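Local atomic coordinates of kojibiose phosphorylase (Gut metagenome, PDB entry 6W0P), a protein that belongs to glycoside hydrolase family 65 and joins a beta-sandwich N-terminal domain, a helical (alpha/alpha)6-barrel catalytic domain and a small C-terminal beta domain. Residues 496-501 and 530-535; 468-473 and 488-493; 91-96 and 172-177. One frame throughout, in Å; residues are numbered along the deposited sequence.

How the contacts relate
Contacts 1 and 2 lie side by side in the catalytic domain, their centres about 12 Å apart, and both use helix 487-504. They touch directly: M535 of contact 1 packs its SD on N490 CB and its CE on the ring of F468, both residues of contact 2. Contact 3 belongs to the N-terminal domain on the opposite side of the chain's centre, with its centre more than 50 Å from either. Contact 2 is wholly buried and combines apolar packing with an asparagine-to-serine hydrogen bond and a bridging water. Contact 1 is mainly apolar and exposed at Q498, whereas the partly buried contact 3 relies on a backbone bond at the start of a strand pairing and a salt bridge.

Contact 1 of 3, residues 496-501 and 530-535; sequences CFQYLD and DASRKM
F497 and M535 make the closest apolar contact between helix 496-501 and the end of helix 530-534, with the methionine CE 3.7 Å from the phenylalanine CE2. Their side chains cross at about a right angle. M535 sends CG anti to its backbone N (chi1 -175°) and then bends at both following torsions, which brings the terminal methyl to CE2, obliquely to the ring. A531 adds a second apolar touch, its CB lying 4.3 Å from F497 CE2. L455 of helix 437-458 and M528 of helix 522-534 also touch F497.

The two helices are part of the helical catalytic domain of this family 65 protein. Their short axes run closer to antiparallel than parallel, at 136° between N-to-C directions, and approach to 10.0 Å. M535 is where the second helix leaves helical geometry, so the methionine reaches F497 from just beyond the helix end.

Polar against apolar contact occurs at S532, the residue whose CA lies nearest that of F497. Its OG is set against carbon on the facing helix, 3.6 Å from Q498 CG and 4.0 Å from F497 CB. Q498, exposed to solvent, extends beyond CG past the serine.

Within 530-535, D530 is shared by two cations: R533 NH2 pairs with D530 OD1 at 3.3 Å, and K534 NZ with OD2 in a salt bridge whose hydrogen bond is weak, so the three form a network. OD2 also meets the hydroxyl of Y461, while K534 NZ reaches the carbonyl of K465. Between the helices, D501 forms a salt bridge with K529, one residue before the second segment.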
loop_
_atom_site.group_PDB
_atom_site.type_symbol
_atom_site.label_atom_id
_atom_site.label_comp_id
_atom_site.label_asym_id
_atom_site.label_seq_id
_atom_site.Cartn_x
_atom_site.Cartn_y
_atom_site.Cartn_z
ATOM N N CYS A 496 30.883 3.367 3.042
ATOM C CA CYS A 496 30.885 4.194 1.812
ATOM C C CYS A 496 31.664 5.495 2.073
ATOM O O CYS A 496 32.555 5.836 1.272
ATOM C CB CYS A 496 29.481 4.532 1.342
ATOM S SG CYS A 496 29.513 5.240 -0.325
ATOM N N PHE A 497 31.382 6.171 3.187
ATOM C CA PHE A 497 31.977 7.491 3.515
ATOM C C PHE A 497 33.493 7.341 3.640
ATOM O O PHE A 497 34.212 8.170 3.076
ATOM C CB PHE A 497 31.379 8.071 4.799
ATOM C CG PHE A 497 29.917 8.425 4.705
ATOM C CD1 PHE A 497 29.340 8.738 3.492
ATOM C CD2 PHE A 497 29.131 8.450 5.844
ATOM C CE1 PHE A 497 27.996 9.045 3.408
ATOM C CE2 PHE A 497 27.786 8.763 5.763
ATOM C CZ PHE A 497 27.224 9.081 4.543
ATOM N N GLN A 498 33.948 6.305 4.346
ATOM C CA GLN A 498 35.390 6.097 4.630
ATOM C C GLN A 498 36.115 5.705 3.338
ATOM O O GLN A 498 37.229 6.198 3.128
ATOM C CB GLN A 498 35.568 5.077 5.741
ATOM C CG GLN A 498 35.049 5.572 7.081
ATOM C CD GLN A 498 35.113 4.475 8.113
ATOM O OE1 GLN A 498 34.982 3.295 7.789
ATOM N NE2 GLN A 498 35.317 4.860 9.366
ATOM N N TYR A 499 35.496 4.932 2.444
ATOM C CA TYR A 499 36.146 4.586 1.154
ATOM C C TYR A 499 36.325 5.852 0.302
ATOM O O TYR A 499 37.409 6.037 -0.287
ATOM C CB TYR A 499 35.377 3.509 0.388
ATOM C CG TYR A 499 36.128 2.924 -0.783
ATOM C CD1 TYR A 499 37.414 2.417 -0.638
ATOM C CD2 TYR A 499 35.553 2.873 -2.040
ATOM C CE1 TYR A 499 38.108 1.872 -1.709
ATOM C CE2 TYR A 499 36.226 2.326 -3.119
ATOM C CZ TYR A 499 37.508 1.829 -2.958
ATOM O OH TYR A 499 38.168 1.300 -4.034
ATOM N N LEU A 500 35.296 6.686 0.196
ATOM C CA LEU A 500 35.369 7.893 -0.657
ATOM C C LEU A 500 36.470 8.800 -0.105
ATOM O O LEU A 500 37.318 9.235 -0.887
ATOM C CB LEU A 500 34.030 8.631 -0.672
ATOM C CG LEU A 500 34.039 9.941 -1.453
ATOM C CD1 LEU A 500 34.558 9.733 -2.866
ATOM C CD2 LEU A 500 32.654 10.564 -1.495
ATOM N N ASP A 501 36.424 9.053 1.202
ATOM C CA ASP A 501 37.447 9.815 1.955
ATOM C C ASP A 501 38.860 9.360 1.563
ATOM O O ASP A 501 39.658 10.237 1.182
ATOM C CB ASP A 501 37.222 9.707 3.462
ATOM C CG ASP A 501 38.258 10.526 4.213
ATOM O OD1 ASP A 501 39.415 10.052 4.263
ATOM O OD2 ASP A 501 37.926 11.660 4.672
ATOM N N ASP A 530 31.879 14.397 9.657
ATOM C CA ASP A 530 31.124 14.480 10.934
ATOM C C ASP A 530 30.075 13.349 10.959
ATOM O O ASP A 530 29.926 12.732 12.026
ATOM C CB ASP A 530 30.540 15.877 11.179
ATOM C CG ASP A 530 29.852 15.993 12.535
ATOM O OD1 ASP A 530 30.536 15.770 13.568
ATOM O OD2 ASP A 530 28.608 16.269 12.556
ATOM N N ALA A 531 29.384 13.063 9.845
ATOM C CA ALA A 531 28.322 12.020 9.812
ATOM C C ALA A 531 28.970 10.645 10.037
ATOM O O ALA A 531 28.431 9.833 10.819
ATOM C CB ALA A 531 27.518 12.100 8.534
ATOM N N SER A 532 30.160 10.446 9.468
ATOM C CA SER A 532 30.951 9.198 9.579
ATOM C C SER A 532 31.283 8.951 11.047
ATOM O O SER A 532 31.083 7.831 11.514
ATOM C CB SER A 532 32.179 9.277 8.727
ATOM O OG SER A 532 32.748 7.993 8.551
ATOM N N ARG A 533 31.754 9.976 11.752
ATOM C CA ARG A 533 32.191 9.874 13.170
ATOM C C ARG A 533 30.964 9.643 14.064
ATOM O O ARG A 533 31.066 8.898 15.041
ATOM C CB ARG A 533 32.960 11.137 13.590
ATOM C CG ARG A 533 34.297 11.325 12.875
ATOM C CD ARG A 533 35.221 12.409 13.462
ATOM N NE ARG A 533 34.509 13.654 13.792
ATOM C CZ ARG A 533 34.605 14.826 13.145
ATOM N NH1 ARG A 533 35.416 14.968 12.109
ATOM N NH2 ARG A 533 33.873 15.856 13.538
ATOM N N LYS A 534 29.836 10.287 13.772
ATOM C CA LYS A 534 28.670 10.277 14.695
ATOM C C LYS A 534 27.685 9.162 14.327
ATOM O O LYS A 534 26.707 9.003 15.058
ATOM C CB LYS A 534 27.993 11.643 14.695
ATOM C CG LYS A 534 28.805 12.730 15.386
ATOM C CD LYS A 534 28.071 14.043 15.433
ATOM C CE LYS A 534 28.834 15.133 16.158
ATOM N NZ LYS A 534 28.129 16.423 15.968
ATOM N N MET A 535 27.974 8.385 13.286
ATOM C CA MET A 535 27.061 7.334 12.781
ATOM C C MET A 535 26.738 6.371 13.928
ATOM O O MET A 535 27.673 5.850 14.567
ATOM C CB MET A 535 27.663 6.577 11.595
ATOM C CG MET A 535 26.709 5.573 10.982
ATOM S SD MET A 535 25.347 6.282 10.033
ATOM C CE MET A 535 26.292 6.959 8.673
#

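Contact 2 of 3, residues 468-473 and 488-493; sequences FSFYGV and YTNFMA
S469 and N490 join the short strand to helix 488-493 through a hydrogen bond in which N490 ND2 donates to S469 OG over 2.6 Å, with an N-H...O angle of 161°. The hydroxyl oxygen lies close to the amide plane. Both side chains turn to meet: S469 places OG opposite its backbone N, while N490 carries its amide on the side of its own N, with CG trans to the carbonyl carbon (chi1 -69°). ND2 also donates to the carbonyl of V536, two bonds on one nitrogen, while S469 OG is held in turn by H485 ND1, a second-shell residue.

The amide oxygen meets F470 at the edge of the phenyl ring. N490 OD1 sits in the ring plane, 3.3 Å from F470 CD1, with ring and amide planes 53° apart. A water lies 2.8 Å from both N490 OD1 and the backbone O of F470 and bridges them.

Here the chain leaves a two-stranded antiparallel pairing, strands 460-461 and 468-469, and lies against helix 487-504 within the catalytic domain; beyond it, G472 and V473 both face V483 in a G1 beta bulge.

The F470 ring is packed against successive helix turns. A493 CB approaches F470 CE1 to 3.5 Å, and T489 CG2 lies 3.7 Å from F470 CG. With the threonine OG1 beside the backbone N and bonded to N486 OD1, CG2 lies anti to that N and faces the ring. L455 of helix 437-458 touches both F470 and A493.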
loop_
_atom_site.group_PDB
_atom_site.type_symbol
_atom_site.label_atom_id
_atom_site.label_comp_id
_atom_site.label_asym_id
_atom_site.label_seq_id
_atom_site.Cartn_x
_atom_site.Cartn_y
_atom_site.Cartn_z
ATOM N N PHE A 468 24.231 10.741 14.068
ATOM C CA PHE A 468 23.800 10.644 12.652
ATOM C C PHE A 468 23.289 9.215 12.409
ATOM O O PHE A 468 23.914 8.254 12.904
ATOM C CB PHE A 468 24.946 11.034 11.709
ATOM C CG PHE A 468 24.535 11.260 10.269
ATOM C CD1 PHE A 468 24.109 12.505 9.834
ATOM C CD2 PHE A 468 24.575 10.230 9.341
ATOM C CE1 PHE A 468 23.733 12.702 8.515
ATOM C CE2 PHE A 468 24.219 10.439 8.021
ATOM C CZ PHE A 468 23.790 11.672 7.610
ATOM N N SER A 469 22.179 9.054 11.679
ATOM C CA SER A 469 21.661 7.707 11.339
ATOM C C SER A 469 20.759 7.756 10.109
ATOM O O SER A 469 20.715 8.784 9.453
ATOM C CB SER A 469 20.965 7.114 12.527
ATOM O OG SER A 469 20.699 5.746 12.313
ATOM N N PHE A 470 20.089 6.641 9.800
ATOM C CA PHE A 470 18.968 6.606 8.849
ATOM C C PHE A 470 17.745 6.254 9.668
ATOM O O PHE A 470 17.790 5.266 10.401
ATOM C CB PHE A 470 19.252 5.659 7.679
ATOM C CG PHE A 470 20.456 6.059 6.857
ATOM C CD1 PHE A 470 21.745 5.808 7.307
ATOM C CD2 PHE A 470 20.312 6.766 5.677
ATOM C CE1 PHE A 470 22.852 6.199 6.567
ATOM C CE2 PHE A 470 21.419 7.140 4.926
ATOM C CZ PHE A 470 22.686 6.851 5.366
ATOM N N TYR A 471 16.706 7.073 9.529
ATOM C CA TYR A 471 15.393 6.952 10.196
ATOM C C TYR A 471 14.400 6.453 9.146
ATOM O O TYR A 471 14.550 6.864 7.986
ATOM C CB TYR A 471 14.990 8.302 10.797
ATOM C CG TYR A 471 15.845 8.705 11.964
ATOM C CD1 TYR A 471 17.013 9.424 11.777
ATOM C CD2 TYR A 471 15.493 8.351 13.247
ATOM C CE1 TYR A 471 17.817 9.791 12.845
ATOM C CE2 TYR A 471 16.319 8.651 14.319
ATOM C CZ TYR A 471 17.484 9.375 14.116
ATOM O OH TYR A 471 18.271 9.696 15.178
ATOM N N GLY A 472 13.447 5.605 9.557
ATOM C CA GLY A 472 12.313 5.153 8.737
ATOM C C GLY A 472 12.806 4.275 7.620
ATOM O O GLY A 472 12.514 4.571 6.458
ATOM N N VAL A 473 13.600 3.263 7.966
ATOM C CA VAL A 473 14.317 2.422 6.968
ATOM C C VAL A 473 13.953 0.954 7.154
ATOM O O VAL A 473 13.189 0.598 8.098
ATOM C CB VAL A 473 15.836 2.655 7.018
ATOM C CG1 VAL A 473 16.166 4.080 6.595
ATOM C CG2 VAL A 473 16.453 2.314 8.367
ATOM N N TYR A 488 22.953 -2.665 9.448
ATOM C CA TYR A 488 23.396 -2.880 8.054
ATOM C C TYR A 488 23.445 -1.531 7.319
ATOM O O TYR A 488 24.479 -1.193 6.705
ATOM C CB TYR A 488 22.486 -3.839 7.288
ATOM C CG TYR A 488 23.014 -4.127 5.911
ATOM C CD1 TYR A 488 22.721 -3.305 4.837
ATOM C CD2 TYR A 488 23.895 -5.177 5.712
ATOM C CE1 TYR A 488 23.231 -3.562 3.567
ATOM C CE2 TYR A 488 24.417 -5.445 4.452
ATOM C CZ TYR A 488 24.084 -4.641 3.373
ATOM O OH TYR A 488 24.665 -4.902 2.165
ATOM N N THR A 489 22.348 -0.777 7.357
ATOM C CA THR A 489 22.236 0.535 6.665
ATOM C C THR A 489 23.365 1.482 7.131
ATOM O O THR A 489 24.085 2.052 6.268
ATOM C CB THR A 489 20.829 1.109 6.876
ATOM O OG1 THR A 489 19.855 0.173 6.398
ATOM C CG2 THR A 489 20.643 2.457 6.220
ATOM N N ASN A 490 23.541 1.641 8.447
ATOM C CA ASN A 490 24.472 2.645 9.019
ATOM C C ASN A 490 25.909 2.184 8.759
ATOM O O ASN A 490 26.734 3.017 8.332
ATOM C CB ASN A 490 24.209 2.892 10.506
ATOM C CG ASN A 490 22.896 3.604 10.738
ATOM O OD1 ASN A 490 22.058 3.651 9.850
ATOM N ND2 ASN A 490 22.709 4.125 11.943
ATOM N N PHE A 491 26.174 0.902 9.003
ATOM C CA PHE A 491 27.507 0.291 8.837
ATOM C C PHE A 491 27.944 0.478 7.383
ATOM O O PHE A 491 29.030 1.051 7.144
ATOM C CB PHE A 491 27.475 -1.180 9.250
ATOM C CG PHE A 491 28.817 -1.863 9.267
ATOM C CD1 PHE A 491 29.310 -2.486 8.136
ATOM C CD2 PHE A 491 29.570 -1.911 10.426
ATOM C CE1 PHE A 491 30.544 -3.114 8.160
ATOM C CE2 PHE A 491 30.789 -2.568 10.455
ATOM C CZ PHE A 491 31.268 -3.178 9.321
ATOM N N MET A 492 27.114 0.040 6.437
ATOM C CA MET A 492 27.472 0.096 4.996
ATOM C C MET A 492 27.628 1.562 4.531
ATOM O O MET A 492 28.494 1.793 3.670
ATOM C CB MET A 492 26.427 -0.631 4.148
ATOM C CG MET A 492 26.382 -2.120 4.407
ATOM S SD MET A 492 27.974 -2.923 4.133
ATOM C CE MET A 492 28.019 -2.880 2.342
ATOM N N ALA A 493 26.803 2.498 5.033
ATOM C CA ALA A 493 26.884 3.943 4.729
ATOM C C ALA A 493 28.225 4.497 5.232
ATOM O O ALA A 493 28.935 5.203 4.472
ATOM C CB ALA A 493 25.721 4.676 5.358
HETATM O O HOH W 1 19.380 3.007 9.986
#

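Contact 3 of 3, residues 91-96 and 172-177; sequences FFKIRI and HLDSNI
K93, just before strand 94-98, meets H172 on the neighbouring antiparallel strand 165-174, in a five-stranded sheet of the N-terminal beta domain. One backbone bond joins the segments directly: H172 N donates to K93 O over 2.9 Å, at 163°. K93 O also accepts from R249 NH2 of strand 245-256, and the same arginine uses NH1 on H172 O, so its guanidinium spans two neighbouring carbonyl oxygens that approach each other but cannot bond.

The tight part faces inward. L173 CD2 presses on F91 CB at 3.6 Å, and the aromatic ring turns away to pack on V251 and A153 of strands 245-256 and 152-161. F91 has CG between its backbone N and carbonyl carbon (chi1 52°), which directs the ring away from L173 and leaves CB to meet the leucine methyl. Its ring then places CE1 over the centre of the F92 ring, 3.5 Å above the plane, while F92 CE1 lies in the plane of the F91 ring at its edge: an edge-to-face pair within the segment.

On the other side, where K93, R95 and D174 are partly exposed, the packing is looser. The extended K93 chain passes beside the imidazole, with K93 CE 3.7 Å from H172 ND1. R95 brings its CD to 3.7 Å from H172 NE2, the guanidinium standing nearly perpendicular to the ring. The polar ends of both have stronger partners: H172 NE2 bonds to E170 OE1, and R95 NE forms a salt bridge with E102. K93 ends in a salt bridge to D174, a weak hydrogen bond with NZ 3.3 Å from OD2. The other carboxylate oxygen closes an Asx turn, D174 OD1 accepting from N176 N at 2.9 Å on its syn side, 32° out of the carboxylate plane.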
loop_
_atom_site.group_PDB
_atom_site.type_symbol
_atom_site.label_atom_id
_atom_site.label_comp_id
_atom_site.label_asym_id
_atom_site.label_seq_id
_atom_site.Cartn_x
_atom_site.Cartn_y
_atom_site.Cartn_z
ATOM N N PHE A 91 11.588 -16.724 -32.663
ATOM C CA PHE A 91 12.337 -16.999 -33.925
ATOM C C PHE A 91 12.639 -18.493 -34.052
ATOM O O PHE A 91 13.371 -18.871 -34.964
ATOM C CB PHE A 91 13.608 -16.155 -34.007
ATOM C CG PHE A 91 14.525 -16.226 -32.812
ATOM C CD1 PHE A 91 15.282 -17.363 -32.556
ATOM C CD2 PHE A 91 14.657 -15.137 -31.960
ATOM C CE1 PHE A 91 16.114 -17.421 -31.452
ATOM C CE2 PHE A 91 15.508 -15.191 -30.870
ATOM C CZ PHE A 91 16.240 -16.327 -30.621
ATOM N N PHE A 92 12.099 -19.318 -33.154
ATOM C CA PHE A 92 12.252 -20.797 -33.192
ATOM C C PHE A 92 10.927 -21.448 -33.593
ATOM O O PHE A 92 10.905 -22.674 -33.830
ATOM C CB PHE A 92 12.731 -21.322 -31.835
ATOM C CG PHE A 92 14.199 -21.114 -31.523
ATOM C CD1 PHE A 92 15.177 -21.249 -32.498
ATOM C CD2 PHE A 92 14.609 -20.861 -30.223
ATOM C CE1 PHE A 92 16.519 -21.096 -32.183
ATOM C CE2 PHE A 92 15.949 -20.719 -29.910
ATOM C CZ PHE A 92 16.902 -20.833 -30.891
ATOM N N LYS A 93 9.867 -20.644 -33.699
ATOM C CA LYS A 93 8.495 -21.131 -33.982
ATOM C C LYS A 93 8.447 -21.869 -35.323
ATOM O O LYS A 93 8.919 -21.336 -36.344
ATOM C CB LYS A 93 7.479 -19.993 -34.006
ATOM C CG LYS A 93 6.045 -20.480 -34.167
ATOM C CD LYS A 93 5.035 -19.409 -33.889
ATOM C CE LYS A 93 3.652 -19.807 -34.367
ATOM N NZ LYS A 93 2.687 -18.698 -34.222
ATOM N N ILE A 94 7.894 -23.074 -35.307
ATOM C CA ILE A 94 7.592 -23.841 -36.550
ATOM C C ILE A 94 6.136 -24.301 -36.509
ATOM O O ILE A 94 5.496 -24.233 -35.429
ATOM C CB ILE A 94 8.550 -25.038 -36.731
ATOM C CG1 ILE A 94 8.272 -26.144 -35.710
ATOM C CG2 ILE A 94 9.996 -24.573 -36.679
ATOM C CD1 ILE A 94 9.193 -27.340 -35.824
ATOM N N ARG A 95 5.666 -24.801 -37.647
ATOM C CA ARG A 95 4.459 -25.653 -37.707
ATOM C C ARG A 95 4.789 -26.862 -38.571
ATOM O O ARG A 95 5.370 -26.696 -39.674
ATOM C CB ARG A 95 3.251 -24.861 -38.209
ATOM C CG ARG A 95 2.838 -23.767 -37.241
ATOM C CD ARG A 95 1.667 -22.957 -37.745
ATOM N NE ARG A 95 0.416 -23.665 -37.577
ATOM C CZ ARG A 95 -0.598 -23.659 -38.449
ATOM N NH1 ARG A 95 -0.504 -23.018 -39.606
ATOM N NH2 ARG A 95 -1.699 -24.340 -38.174
ATOM N N ILE A 96 4.416 -28.041 -38.085
ATOM C CA ILE A 96 4.563 -29.290 -38.868
ATOM C C ILE A 96 3.177 -29.915 -39.059
ATOM O O ILE A 96 2.446 -30.070 -38.070
ATOM C CB ILE A 96 5.581 -30.215 -38.189
ATOM C CG1 ILE A 96 6.940 -29.522 -38.077
ATOM C CG2 ILE A 96 5.670 -31.530 -38.948
ATOM C CD1 ILE A 96 8.003 -30.325 -37.344
ATOM N N HIS A 172 8.624 -19.734 -38.749
ATOM C CA HIS A 172 8.031 -18.426 -38.374
ATOM C C HIS A 172 9.058 -17.549 -37.643
ATOM O O HIS A 172 9.829 -18.083 -36.812
ATOM C CB HIS A 172 6.805 -18.641 -37.489
ATOM C CG HIS A 172 5.671 -19.373 -38.120
ATOM N ND1 HIS A 172 4.358 -18.973 -37.944
ATOM C CD2 HIS A 172 5.626 -20.493 -38.868
ATOM C CE1 HIS A 172 3.559 -19.815 -38.565
ATOM N NE2 HIS A 172 4.312 -20.749 -39.143
ATOM N N LEU A 173 9.053 -16.247 -37.936
ATOM C CA LEU A 173 9.398 -15.179 -36.967
ATOM C C LEU A 173 8.081 -14.521 -36.557
ATOM O O LEU A 173 7.400 -13.970 -37.446
ATOM C CB LEU A 173 10.349 -14.155 -37.591
ATOM C CG LEU A 173 11.557 -14.727 -38.323
ATOM C CD1 LEU A 173 12.360 -13.599 -38.937
ATOM C CD2 LEU A 173 12.430 -15.565 -37.393
ATOM N N ASP A 174 7.726 -14.628 -35.279
ATOM C CA ASP A 174 6.407 -14.242 -34.722
ATOM C C ASP A 174 6.628 -13.139 -33.695
ATOM O O ASP A 174 7.160 -13.459 -32.612
ATOM C CB ASP A 174 5.702 -15.443 -34.075
ATOM C CG ASP A 174 4.403 -15.067 -33.382
ATOM O OD1 ASP A 174 4.002 -13.900 -33.543
ATOM O OD2 ASP A 174 3.792 -15.937 -32.691
ATOM N N SER A 175 6.252 -11.894 -33.999
ATOM C CA SER A 175 6.383 -10.784 -33.025
ATOM C C SER A 175 4.994 -10.300 -32.595
ATOM O O SER A 175 4.891 -9.138 -32.177
ATOM C CB SER A 175 7.256 -9.671 -33.548
ATOM O OG SER A 175 7.518 -8.715 -32.522
ATOM N N ASN A 176 3.988 -11.184 -32.630
ATOM C CA ASN A 176 2.634 -10.924 -32.068
ATOM C C ASN A 176 2.557 -11.485 -30.641
ATOM O O ASN A 176 1.437 -11.568 -30.083
ATOM C CB ASN A 176 1.547 -11.490 -32.994
ATOM C CG ASN A 176 1.442 -10.687 -34.276
ATOM O OD1 ASN A 176 1.203 -9.489 -34.231
ATOM N ND2 ASN A 176 1.663 -11.317 -35.417
ATOM N N ILE A 177 3.703 -11.867 -30.069
ATOM C CA ILE A 177 3.785 -12.629 -28.781
ATOM C C ILE A 177 3.252 -11.742 -27.657
ATOM O O ILE A 177 3.468 -10.505 -27.691
ATOM C CB ILE A 177 5.210 -13.170 -28.500
ATOM C CG1 ILE A 177 6.360 -12.267 -28.954
ATOM C CG2 ILE A 177 5.376 -14.518 -29.165
ATOM C CD1 ILE A 177 6.367 -10.879 -28.406
#